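Uncharacterized protein (PDB 3GG7) is of unknown function but binds manganese and probably acts as a TatD-type metal-dependent hydrolase of ester bonds. Local coordinates at residues 39-44 and 75-80; 35-40 and 57-62. All blocks are in the same frame, centred on the assembly; numbering follows the deposited sequence.

In the fold
Interaction 1 (39-44 with 75-80) and interaction 2 (35-40 with 57-62) lie about 9 Å apart, centre to centre, on the same side of the chain's centre. Both start from the chain after strand 29-32: interaction 2 uses the loop, interaction 1 helix 40-44, and they share Ala39 and Trp40. Along the sequence the partners follow in the order 57-62, the loop after strand 53-55, then 75-80, which carries helix 72-77 into a 3-10 segment. The two contacts touch, Leu57 CD2 coming within 3.6 Å of Leu78 N. In the TIM-barrel-like TatD fold, interaction 2 joins the loops after strands 29-32 and 53-55, near the manganese site, and interaction 1 the helices that follow them.

Interaction 1: residues 39-44 and 75-80; sequences AWRGTL and DRYLPE. With SO4 (sulfate ion), chain C.
Trp40 sets its CD1 edge against one face of the Tyr77 ring, toward the rim, and the side chains run antiparallel alongside one another. Trp40 CB comes to 3.4 Å from Tyr77 CD2, and the tyrosine CB stands over the five-membered ring as a CH-pi contact. The planes of the two rings meet at 33°, an oblique pairing. Trp40 holds CG anti to its backbone nitrogen (chi1 179°), which carries the indole across to Glu80.

Glu80 OE1 accepts two bonds. Trp40 NE1 reaches it at 3.0 Å, with the oxygen in the indole plane but the N-H arriving from above the carboxylate plane. Arg41 NH1 takes the syn lone pair of Glu80 OE1 at 2.7 Å, while Arg41 NH2 binds the syn side of Glu80 OE2 at 2.9 Å. This end-on, two-nitrogen salt bridge is nearly flat, guanidinium and carboxylate lying 8° from coplanar, and it fixes the rotation of both groups. Tyr77 CE1 covers one guanidinium face.

Arg41 NE and the second N-H of NH2 turn to a sulfate ion, probably from the crystallisation liquor: Arg41 NE gives to sulfate O2 at 2.9 Å and Arg41 NH2 to O1. Arg76, its chain stretched out, grips the same anion through NE and NH2, and Tyr77 OH donates to sulfate O4 at 2.7 Å. The anion probably offsets the two arginine charges. A water bridges Tyr77 OH and Arg41 N, accepting from the latter.

Trp40 also packs on Thr55 of strand 53-55 and on Thr81, while Tyr77 meets the ring of Trp73 within its own helix. Helix 40-44 is thus joined to helix 72-77 and the following 3-10 turn beside strand 53-55.

Interaction 2: residues 35-40 and 57-62; sequences TTPAAW and LGFHPE
Pro37 pushes its CD over one face of the Phe59 ring, 3.9 Å from the ring centroid and 22° off the normal, a CH-pi contact offset toward the rim. The CB of the same proline meets Leu57 CD1, so its ring spans the groove between the leucine and the phenylalanine. Gly58 O lies close against the proline at the groove's floor, 3.0 Å from Pro37 N, which has no hydrogen to share, so this is packing. Leu57 CD1 is the second bump, a methyl set in the angle between Trp40 CB and CE3, each 3.8 Å from Leu57 CD1. The two loops follow neighbouring parallel strands, 29-32 and 53-55, of the TIM-barrel-like fold, on the side where the metal site lies. A single hydrogen bond crosses between these two segments: His60 N gives to Thr35 O at 2.8 Å, nearly straight at 172°, though from above the carbonyl plane. Phe59 CA adds a CA-H...O contact to that oxygen, and His60 CB packs on Thr35 CB. An ST turn, Thr36 OG1 accepting from Ala38 N, shapes the bend bearing Pro37; Asp70 also binds that hydroxyl. Beyond the bond, the His60 ring meets His124, beside the metal ligand Glu86.

Interaction 1: residues 39-44 and 75-80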
loop_
_atom_site.group_PDB
_atom_site.type_symbol
_atom_site.label_atom_id
_atom_site.label_comp_id
_atom_site.label_asym_id
_atom_site.label_seq_id
_atom_site.Cartn_x
_atom_site.Cartn_y
_atom_site.Cartn_z
ATOM N N ALA A 39 4.795 13.647 -8.695
ATOM C CA ALA A 39 3.332 13.634 -8.819
ATOM C C ALA A 39 2.614 14.219 -7.603
ATOM O O ALA A 39 1.407 14.383 -7.621
ATOM C CB ALA A 39 2.832 12.205 -9.090
ATOM N N TRP A 40 3.360 14.574 -6.562
ATOM C CA TRP A 40 2.755 14.952 -5.277
ATOM C C TRP A 40 1.730 16.088 -5.406
ATOM O O TRP A 40 0.606 15.972 -4.932
ATOM C CB TRP A 40 3.887 15.293 -4.271
ATOM C CG TRP A 40 3.361 15.715 -2.965
ATOM C CD1 TRP A 40 3.430 16.970 -2.425
ATOM C CD2 TRP A 40 2.642 14.920 -2.030
ATOM N NE1 TRP A 40 2.822 16.999 -1.204
ATOM C CE2 TRP A 40 2.318 15.752 -0.934
ATOM C CE3 TRP A 40 2.235 13.579 -2.007
ATOM C CZ2 TRP A 40 1.601 15.288 0.161
ATOM C CZ3 TRP A 40 1.555 13.111 -0.889
ATOM C CH2 TRP A 40 1.221 13.960 0.154
ATOM N N ARG A 41 2.100 17.200 -6.021
ATOM C CA ARG A 41 1.210 18.356 -5.992
ATOM C C ARG A 41 -0.096 18.034 -6.726
ATOM O O ARG A 41 -1.175 18.320 -6.257
ATOM C CB ARG A 41 1.868 19.582 -6.608
ATOM C CG ARG A 41 2.859 20.243 -5.712
ATOM C CD ARG A 41 2.260 21.327 -4.836
ATOM N NE ARG A 41 3.294 21.751 -3.904
ATOM C CZ ARG A 41 3.425 21.309 -2.650
ATOM N NH1 ARG A 41 2.506 20.540 -2.092
ATOM N NH2 ARG A 41 4.462 21.688 -1.930
ATOM N N GLY A 42 0.025 17.404 -7.897
ATOM C CA GLY A 42 -1.127 17.101 -8.697
ATOM C C GLY A 42 -2.043 16.081 -8.042
ATOM O O GLY A 42 -3.276 16.182 -8.073
ATOM N N THR A 43 -1.465 15.052 -7.461
ATOM C CA THR A 43 -2.264 14.022 -6.828
ATOM C C THR A 43 -2.827 14.477 -5.487
ATOM O O THR A 43 -3.997 14.232 -5.198
ATOM C CB THR A 43 -1.437 12.752 -6.704
ATOM O OG1 THR A 43 -1.035 12.373 -8.018
ATOM C CG2 THR A 43 -2.259 11.650 -6.070
ATOM N N LEU A 44 -2.038 15.209 -4.696
ATOM C CA LEU A 44 -2.551 15.818 -3.465
ATOM C C LEU A 44 -3.785 16.700 -3.734
ATOM O O LEU A 44 -4.683 16.786 -2.908
ATOM C CB LEU A 44 -1.454 16.650 -2.776
ATOM C CG LEU A 44 -1.821 17.353 -1.482
ATOM C CD1 LEU A 44 -2.282 16.385 -0.369
ATOM C CD2 LEU A 44 -0.582 18.126 -1.040
ATOM N N ASP A 75 12.410 14.058 -0.724
ATOM C CA ASP A 75 12.730 14.754 0.520
ATOM C C ASP A 75 12.020 16.104 0.627
ATOM O O ASP A 75 11.596 16.485 1.727
ATOM C CB ASP A 75 14.224 14.926 0.737
ATOM C CG ASP A 75 14.552 15.389 2.173
ATOM O OD1 ASP A 75 14.365 14.602 3.133
ATOM O OD2 ASP A 75 14.958 16.563 2.346
ATOM N N ARG A 76 11.842 16.795 -0.508
ATOM C CA ARG A 76 11.169 18.091 -0.538
ATOM C C ARG A 76 9.794 18.008 0.099
ATOM O O ARG A 76 9.403 18.888 0.875
ATOM C CB ARG A 76 11.058 18.642 -1.967
ATOM C CG ARG A 76 10.374 20.004 -2.090
ATOM C CD ARG A 76 10.472 20.530 -3.507
ATOM N NE ARG A 76 9.793 21.809 -3.717
ATOM C CZ ARG A 76 10.320 23.015 -3.474
ATOM N NH1 ARG A 76 11.541 23.122 -2.955
ATOM N NH2 ARG A 76 9.605 24.114 -3.714
ATOM N N TYR A 77 9.023 16.979 -0.276
ATOM C CA TYR A 77 7.622 16.896 0.101
ATOM C C TYR A 77 7.321 16.037 1.310
ATOM O O TYR A 77 6.211 16.104 1.824
ATOM C CB TYR A 77 6.818 16.350 -1.072
ATOM C CG TYR A 77 6.811 17.211 -2.325
ATOM C CD1 TYR A 77 6.699 18.594 -2.272
ATOM C CD2 TYR A 77 6.891 16.619 -3.558
ATOM C CE1 TYR A 77 6.644 19.354 -3.460
ATOM C CE2 TYR A 77 6.826 17.338 -4.730
ATOM C CZ TYR A 77 6.709 18.717 -4.673
ATOM O OH TYR A 77 6.636 19.391 -5.866
ATOM N N LEU A 78 8.305 15.301 1.810
ATOM C CA LEU A 78 8.095 14.421 2.950
ATOM C C LEU A 78 7.443 15.086 4.168
ATOM O O LEU A 78 6.611 14.475 4.805
ATOM C CB LEU A 78 9.398 13.713 3.308
ATOM C CG LEU A 78 9.406 12.438 4.145
ATOM C CD1 LEU A 78 8.340 11.426 3.699
ATOM C CD2 LEU A 78 10.818 11.883 4.085
ATOM N N PRO A 79 7.763 16.363 4.460
ATOM C CA PRO A 79 7.102 17.004 5.612
ATOM C C PRO A 79 5.588 17.187 5.481
ATOM O O PRO A 79 4.889 17.431 6.487
ATOM C CB PRO A 79 7.789 18.368 5.677
ATOM C CG PRO A 79 9.107 18.148 5.078
ATOM C CD PRO A 79 8.838 17.202 3.923
ATOM N N GLU A 80 5.062 17.061 4.268
ATOM C CA GLU A 80 3.640 17.280 4.016
ATOM C C GLU A 80 2.717 16.080 4.206
ATOM O O GLU A 80 1.504 16.191 3.998
ATOM C CB GLU A 80 3.455 17.822 2.604
ATOM C CG GLU A 80 4.167 19.148 2.415
ATOM C CD GLU A 80 4.010 19.714 1.034
ATOM O OE1 GLU A 80 2.935 19.508 0.406
ATOM O OE2 GLU A 80 4.974 20.361 0.563
HETATM S S SO4 C . 6.506 23.063 -5.134
HETATM O O1 SO4 C . 6.416 22.961 -3.685
HETATM O O2 SO4 C . 5.165 23.036 -5.725
HETATM O O3 SO4 C . 7.146 24.337 -5.503
HETATM O O4 SO4 C . 7.327 21.944 -5.595
HETATM O O HOH W 1 4.645 17.899 -7.336
#

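Interaction 2: residues 35-40 and 57-62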
loop_
_atom_site.group_PDB
_atom_site.type_symbol
_atom_site.label_atom_id
_atom_site.label_comp_id
_atom_site.label_asym_id
_atom_site.label_seq_id
_atom_site.Cartn_x
_atom_site.Cartn_y
_atom_site.Cartn_z
ATOM N N THR A 35 3.340 7.327 -7.739
ATOM C CA THR A 35 4.356 6.497 -8.354
ATOM C C THR A 35 5.679 7.210 -8.545
ATOM O O THR A 35 6.708 6.558 -8.774
ATOM C CB THR A 35 3.866 5.958 -9.708
ATOM O OG1 THR A 35 3.612 7.036 -10.568
ATOM C CG2 THR A 35 2.572 5.096 -9.530
ATOM N N THR A 36 5.666 8.538 -8.442
ATOM C CA THR A 36 6.897 9.344 -8.429
ATOM C C THR A 36 6.614 10.520 -7.497
ATOM O O THR A 36 5.483 11.022 -7.463
ATOM C CB THR A 36 7.298 9.885 -9.837
ATOM O OG1 THR A 36 8.184 10.996 -9.654
ATOM C CG2 THR A 36 6.113 10.361 -10.652
ATOM N N PRO A 37 7.639 10.971 -6.749
ATOM C CA PRO A 37 7.381 12.106 -5.866
ATOM C C PRO A 37 7.026 13.377 -6.628
ATOM O O PRO A 37 6.424 14.293 -6.039
ATOM C CB PRO A 37 8.686 12.246 -5.060
ATOM C CG PRO A 37 9.699 11.588 -5.901
ATOM C CD PRO A 37 9.029 10.471 -6.628
ATOM N N ALA A 38 7.410 13.456 -7.897
ATOM C CA ALA A 38 7.032 14.601 -8.727
ATOM C C ALA A 38 5.525 14.743 -8.893
ATOM O O ALA A 38 5.045 15.820 -9.220
ATOM C CB ALA A 38 7.717 14.501 -10.095
ATOM N N ALA A 39 4.795 13.647 -8.695
ATOM C CA ALA A 39 3.332 13.634 -8.819
ATOM C C ALA A 39 2.614 14.219 -7.603
ATOM O O ALA A 39 1.407 14.383 -7.621
ATOM C CB ALA A 39 2.832 12.205 -9.090
ATOM N N TRP A 40 3.360 14.574 -6.562
ATOM C CA TRP A 40 2.755 14.952 -5.277
ATOM C C TRP A 40 1.730 16.088 -5.406
ATOM O O TRP A 40 0.606 15.972 -4.932
ATOM C CB TRP A 40 3.887 15.293 -4.271
ATOM C CG TRP A 40 3.361 15.715 -2.965
ATOM C CD1 TRP A 40 3.430 16.970 -2.425
ATOM C CD2 TRP A 40 2.642 14.920 -2.030
ATOM N NE1 TRP A 40 2.822 16.999 -1.204
ATOM C CE2 TRP A 40 2.318 15.752 -0.934
ATOM C CE3 TRP A 40 2.235 13.579 -2.007
ATOM C CZ2 TRP A 40 1.601 15.288 0.161
ATOM C CZ3 TRP A 40 1.555 13.111 -0.889
ATOM C CH2 TRP A 40 1.221 13.960 0.154
ATOM N N LEU A 57 3.154 9.723 -0.525
ATOM C CA LEU A 57 4.274 10.198 -1.313
ATOM C C LEU A 57 5.129 8.976 -1.642
ATOM O O LEU A 57 5.665 8.306 -0.749
ATOM C CB LEU A 57 5.071 11.220 -0.517
ATOM C CG LEU A 57 6.301 11.764 -1.198
ATOM C CD1 LEU A 57 5.907 12.662 -2.340
ATOM C CD2 LEU A 57 7.103 12.573 -0.144
ATOM N N GLY A 58 5.276 8.679 -2.933
ATOM C CA GLY A 58 5.860 7.414 -3.364
ATOM C C GLY A 58 6.931 7.533 -4.418
ATOM O O GLY A 58 7.256 8.627 -4.901
ATOM N N PHE A 59 7.502 6.378 -4.744
ATOM C CA PHE A 59 8.412 6.226 -5.879
ATOM C C PHE A 59 8.426 4.731 -6.213
ATOM O O PHE A 59 9.031 3.923 -5.517
ATOM C CB PHE A 59 9.816 6.693 -5.533
ATOM C CG PHE A 59 10.616 7.185 -6.706
ATOM C CD1 PHE A 59 10.313 6.827 -8.017
ATOM C CD2 PHE A 59 11.696 7.980 -6.492
ATOM C CE1 PHE A 59 11.085 7.300 -9.079
ATOM C CE2 PHE A 59 12.454 8.468 -7.554
ATOM C CZ PHE A 59 12.148 8.115 -8.843
ATOM N N HIS A 60 7.648 4.371 -7.208
ATOM C CA HIS A 60 7.340 2.963 -7.500
ATOM C C HIS A 60 8.561 2.303 -8.133
ATOM O O HIS A 60 9.204 2.881 -9.019
ATOM C CB HIS A 60 6.149 2.937 -8.446
ATOM C CG HIS A 60 5.536 1.590 -8.637
ATOM N ND1 HIS A 60 6.206 0.556 -9.261
ATOM C CD2 HIS A 60 4.300 1.123 -8.343
ATOM C CE1 HIS A 60 5.402 -0.493 -9.339
ATOM N NE2 HIS A 60 4.246 -0.182 -8.774
ATOM N N PRO A 61 8.888 1.086 -7.714
ATOM C CA PRO A 61 10.113 0.471 -8.241
ATOM C C PRO A 61 10.141 0.340 -9.763
ATOM O O PRO A 61 11.216 0.351 -10.354
ATOM C CB PRO A 61 10.161 -0.893 -7.537
ATOM C CG PRO A 61 8.825 -1.088 -6.952
ATOM C CD PRO A 61 8.270 0.259 -6.666
ATOM N N GLU A 62 8.978 0.244 -10.395
ATOM C CA GLU A 62 8.933 0.085 -11.840
ATOM C C GLU A 62 9.339 1.343 -12.597
ATOM O O GLU A 62 9.622 1.259 -13.795
ATOM C CB GLU A 62 7.559 -0.373 -12.330
ATOM C CG GLU A 62 7.569 -0.639 -13.832
ATOM C CD GLU A 62 6.257 -1.063 -14.401
ATOM O OE1 GLU A 62 5.383 -1.528 -13.636
ATOM O OE2 GLU A 62 6.123 -0.927 -15.636
#